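Side-chain contacts in pyruvate-formate lyase-activating enzyme (Bacteroides vulgatus ATCC 8482, PDB 3CAN), which is probably an activating enzyme of the radical SAM superfamily, its modelled fragment a parallel sheet flanked by helices, probably part of the family's barrel-like core: residues A[24-29]-A[52-57]; A[87-90]-A[94-97]. One frame throughout, in Å; residues are numbered along the deposited sequence.

In the fold
Both contacts belong to one alternating helix–strand fold with a parallel sheet, and both are largely buried. Contact 2 lies about 9 Å from the centre of the chain (centre to centre). Contact 1, at about 18 Å, is nearer the periphery, where I24, R27 and C28 of its helix segment pack on the second subunit. It joins helix 18-30 to the loop before strand 57-61, mixing aliphatic packing with polar atoms and an exposed lysine. Contact 2 sets the end of helix 79-90 on strand 95-101: van der Waals packing of two aliphatic side chains on a tyrosine, whose hydroxyl is bonded outside the contact. Strands 57-61 and 95-101 are sheet neighbours, and L57 packs against P94, Y95 and Y96.

Contact 1: residues A[24-29]-A[52-57]; sequences ILKRCG and MRNCEL
L25 of helix 18-30 packs against N54, just past helix 45-53, and so joins its helix to the loop that leaves helix 45-53 for strand 57-61, within what is probably the barrel-like radical SAM fold. The tight side is built round the backbone carbonyl of N54. N54 O nestles against the leucine side chain, 3.3 Å from CB of L25 and 3.7 Å from each of its methyls, CD1 and CD2. The two CB atoms of L25 and N54 are 4.0 Å apart, while the reach of L25 CD2 to CB of C55 is looser, at 4.4 Å. Toward the sheet, L25 also rests on F9 and V37; R35 bridges the two segments, its NH1 hydrogen-bonding to L25 O and its NH2 in a salt bridge with E56 OE2.

K26 forms the solvent side. Its CG stands beside the backbone N (chi1 -75°), and the chain runs extended from there, so that the exposed lysine offers the amide of N54 only aliphatic contact. The amide itself is anchored at its nitrogen, since ND2 of N54 hydrogen-bonds to E50 O in the preceding helical turn. The lysine methylenes pass obliquely above the amide at its oxygen end: N54 OD1 lies 3.3 Å from CG of K26 and 3.6 Å from CE of K26.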
# COMPACT_ATOMS: atom_id res chain seq x y z
N ILE A 24 10.25 4.33 -17.59
CA ILE A 24 10.68 4.22 -16.19
C ILE A 24 10.72 2.76 -15.78
O ILE A 24 11.66 2.32 -15.13
CB ILE A 24 9.75 5.01 -15.26
CG1 ILE A 24 9.80 6.52 -15.58
CG2 ILE A 24 10.12 4.72 -13.78
CD1 ILE A 24 11.19 7.16 -15.59
N LEU A 25 9.71 1.99 -16.17
CA LEU A 25 9.72 0.55 -15.90
C LEU A 25 10.96 -0.13 -16.48
O LEU A 25 11.61 -0.93 -15.81
CB LEU A 25 8.44 -0.10 -16.44
CG LEU A 25 7.16 0.22 -15.67
CD1 LEU A 25 5.95 -0.34 -16.43
CD2 LEU A 25 7.18 -0.35 -14.24
N LYS A 26 11.31 0.19 -17.73
CA LYS A 26 12.53 -0.36 -18.32
C LYS A 26 13.79 -0.01 -17.53
O LYS A 26 14.62 -0.88 -17.25
CB LYS A 26 12.67 0.09 -19.77
CG LYS A 26 11.73 -0.65 -20.69
CD LYS A 26 11.75 -0.14 -22.10
CE LYS A 26 10.97 -1.06 -23.01
NZ LYS A 26 10.88 -0.48 -24.38
N ARG A 27 13.91 1.25 -17.13
CA ARG A 27 15.05 1.70 -16.34
C ARG A 27 15.15 0.97 -15.00
O ARG A 27 16.23 0.55 -14.58
CB ARG A 27 14.96 3.21 -16.10
CG ARG A 27 15.20 4.04 -17.36
CD ARG A 27 14.85 5.50 -17.14
NE ARG A 27 14.98 6.25 -18.38
CZ ARG A 27 16.12 6.75 -18.83
NH1 ARG A 27 17.24 6.62 -18.13
NH2 ARG A 27 16.15 7.40 -19.98
N CYS A 28 14.01 0.80 -14.33
CA CYS A 28 13.97 0.07 -13.07
C CYS A 28 14.35 -1.41 -13.24
O CYS A 28 15.05 -1.98 -12.40
CB CYS A 28 12.59 0.21 -12.41
SG CYS A 28 12.25 1.87 -11.77
N GLY A 29 13.92 -2.01 -14.34
CA GLY A 29 14.27 -3.40 -14.65
C GLY A 29 15.78 -3.59 -14.78
O GLY A 29 16.35 -4.56 -14.28
N MSE A 52 2.97 -5.40 -19.09
CA MSE A 52 3.32 -6.75 -18.64
C MSE A 52 4.73 -7.19 -19.06
O MSE A 52 5.41 -7.90 -18.33
CB MSE A 52 2.28 -7.77 -19.11
CG MSE A 52 0.96 -7.68 -18.38
SE MSE A 52 -0.24 -9.16 -18.81
CE MSE A 52 -0.73 -8.64 -20.61
N ARG A 53 5.20 -6.74 -20.22
CA ARG A 53 6.55 -7.06 -20.64
C ARG A 53 7.62 -6.37 -19.79
O ARG A 53 8.80 -6.75 -19.84
CB ARG A 53 6.74 -6.70 -22.12
CG ARG A 53 6.07 -7.67 -23.05
CD ARG A 53 6.54 -7.46 -24.48
NE ARG A 53 5.76 -6.43 -25.14
CZ ARG A 53 4.59 -6.63 -25.73
NH1 ARG A 53 3.95 -5.62 -26.28
NH2 ARG A 53 4.03 -7.84 -25.78
N ASN A 54 7.21 -5.37 -19.00
CA ASN A 54 8.15 -4.53 -18.28
C ASN A 54 7.82 -4.39 -16.79
O ASN A 54 8.13 -3.37 -16.17
CB ASN A 54 8.22 -3.17 -18.96
CG ASN A 54 8.79 -3.26 -20.38
OD1 ASN A 54 10.00 -3.46 -20.57
ND2 ASN A 54 7.91 -3.14 -21.37
N CYS A 55 7.22 -5.42 -16.22
CA CYS A 55 7.03 -5.44 -14.77
C CYS A 55 6.86 -6.86 -14.28
O CYS A 55 6.83 -7.80 -15.07
CB CYS A 55 5.88 -4.54 -14.34
SG CYS A 55 4.22 -5.17 -14.71
N GLU A 56 6.79 -6.99 -12.96
CA GLU A 56 6.69 -8.27 -12.29
C GLU A 56 5.27 -8.65 -11.86
O GLU A 56 4.99 -9.83 -11.65
CB GLU A 56 7.60 -8.27 -11.06
CG GLU A 56 9.03 -8.54 -11.33
CD GLU A 56 9.75 -7.45 -12.09
OE1 GLU A 56 9.54 -6.25 -11.82
OE2 GLU A 56 10.58 -7.80 -12.94
N LEU A 57 4.39 -7.65 -11.69
CA LEU A 57 3.09 -7.85 -11.06
C LEU A 57 2.14 -6.74 -11.45
O LEU A 57 2.53 -5.57 -11.47
CB LEU A 57 3.27 -7.81 -9.53
CG LEU A 57 2.04 -7.97 -8.66
CD1 LEU A 57 1.48 -9.39 -8.81
CD2 LEU A 57 2.39 -7.68 -7.18

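Contact 2: residues A[87-90]-A[94-97]; sequences RVAE and PYYI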
# COMPACT_ATOMS: atom_id res chain seq x y z
N ARG A 87 -7.97 -9.88 -19.44
CA ARG A 87 -6.80 -9.88 -20.32
C ARG A 87 -5.54 -10.33 -19.60
O ARG A 87 -4.77 -11.13 -20.14
CB ARG A 87 -6.58 -8.52 -20.98
CG ARG A 87 -5.71 -8.66 -22.23
CD ARG A 87 -5.50 -7.35 -22.95
NE ARG A 87 -4.62 -7.54 -24.11
CZ ARG A 87 -5.02 -7.97 -25.31
NH1 ARG A 87 -4.13 -8.11 -26.29
NH2 ARG A 87 -6.30 -8.25 -25.55
N VAL A 88 -5.33 -9.84 -18.38
CA VAL A 88 -4.17 -10.23 -17.60
C VAL A 88 -4.23 -11.72 -17.25
O VAL A 88 -3.22 -12.44 -17.36
CB VAL A 88 -4.05 -9.37 -16.34
CG1 VAL A 88 -2.83 -9.76 -15.52
CG2 VAL A 88 -3.98 -7.87 -16.74
N ALA A 89 -5.41 -12.19 -16.86
CA ALA A 89 -5.60 -13.61 -16.55
C ALA A 89 -5.30 -14.50 -17.76
O ALA A 89 -4.64 -15.55 -17.63
CB ALA A 89 -7.02 -13.83 -16.05
N GLU A 90 -5.79 -14.09 -18.93
CA GLU A 90 -5.58 -14.86 -20.17
C GLU A 90 -4.12 -14.85 -20.64
O GLU A 90 -3.68 -15.75 -21.37
CB GLU A 90 -6.49 -14.35 -21.29
CG GLU A 90 -7.95 -14.72 -21.09
CD GLU A 90 -8.89 -14.14 -22.14
OE1 GLU A 90 -8.46 -13.31 -22.98
OE2 GLU A 90 -10.08 -14.50 -22.12
N PRO A 94 1.05 -12.71 -13.36
CA PRO A 94 0.65 -12.51 -11.98
C PRO A 94 -0.06 -11.18 -11.72
O PRO A 94 0.39 -10.12 -12.18
CB PRO A 94 1.97 -12.54 -11.20
CG PRO A 94 3.04 -12.72 -12.16
CD PRO A 94 2.52 -12.79 -13.52
N TYR A 95 -1.16 -11.25 -10.98
CA TYR A 95 -1.89 -10.06 -10.59
C TYR A 95 -2.49 -10.19 -9.21
O TYR A 95 -2.79 -11.31 -8.74
CB TYR A 95 -2.97 -9.71 -11.63
CG TYR A 95 -4.12 -10.71 -11.75
CD1 TYR A 95 -5.37 -10.42 -11.24
CD2 TYR A 95 -3.94 -11.92 -12.41
CE1 TYR A 95 -6.43 -11.32 -11.35
CE2 TYR A 95 -5.00 -12.83 -12.53
CZ TYR A 95 -6.23 -12.52 -12.00
OH TYR A 95 -7.26 -13.42 -12.12
N TYR A 96 -2.66 -9.05 -8.56
CA TYR A 96 -3.40 -8.93 -7.31
C TYR A 96 -4.69 -8.18 -7.60
O TYR A 96 -4.72 -7.25 -8.41
CB TYR A 96 -2.65 -8.09 -6.26
CG TYR A 96 -1.41 -8.64 -5.61
CD1 TYR A 96 -0.81 -9.82 -6.02
CD2 TYR A 96 -0.80 -7.93 -4.58
CE1 TYR A 96 0.36 -10.29 -5.40
CE2 TYR A 96 0.35 -8.38 -3.96
CZ TYR A 96 0.92 -9.57 -4.37
OH TYR A 96 2.06 -9.99 -3.74
N ILE A 97 -5.75 -8.56 -6.88
CA ILE A 97 -7.00 -7.82 -6.90
C ILE A 97 -7.18 -7.14 -5.54
O ILE A 97 -7.03 -7.77 -4.50
CB ILE A 97 -8.20 -8.75 -7.17
CG1 ILE A 97 -8.11 -9.32 -8.58
CG2 ILE A 97 -9.52 -7.98 -6.96
CD1 ILE A 97 -8.38 -8.30 -9.71
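With chi1 at 66°, CG of Y95 is tucked over its own backbone, flanked by N and C, and this turns the ring toward helix 79-90 to meet A89 and V88. On the helix, V88 sets CG1 anti to its own N (chi1 -179°), which directs that methyl at the root of the tyrosine. CG1 of V88 lies 3.9 Å from CB of Y95 and equally far, 3.9 Å, from CD2 of Y95, so it wedges into the angle between CB and the ring and approaches the ring obliquely. V88 was modelled in two conformers, and the CG1 contact describes one of them. Further out along the same ring, A89 takes over: its CB is 4.2 Å from CE2 of Y95 and 4.0 Å from OH of Y95, and its CA also comes at the ring obliquely.

Helix 79-90 is the last helix of the connection between the parallel neighbours 57-61 and 95-101, and a short loop leads from it into strand 95-101. V88 touches L58 of the first strand as well as V48 of helix 45-53, while A89 and Y95 share L122 as a packing partner. The phenol end of Y95 is buried but satisfied, because its OH hydrogen-bonds to R124 O, beyond the next helix, which helps fix how the ring lies. Two residues along the strand, I97 meets the ring edge, its CD1 in the ring plane and 4.0 Å from CE1 of Y95.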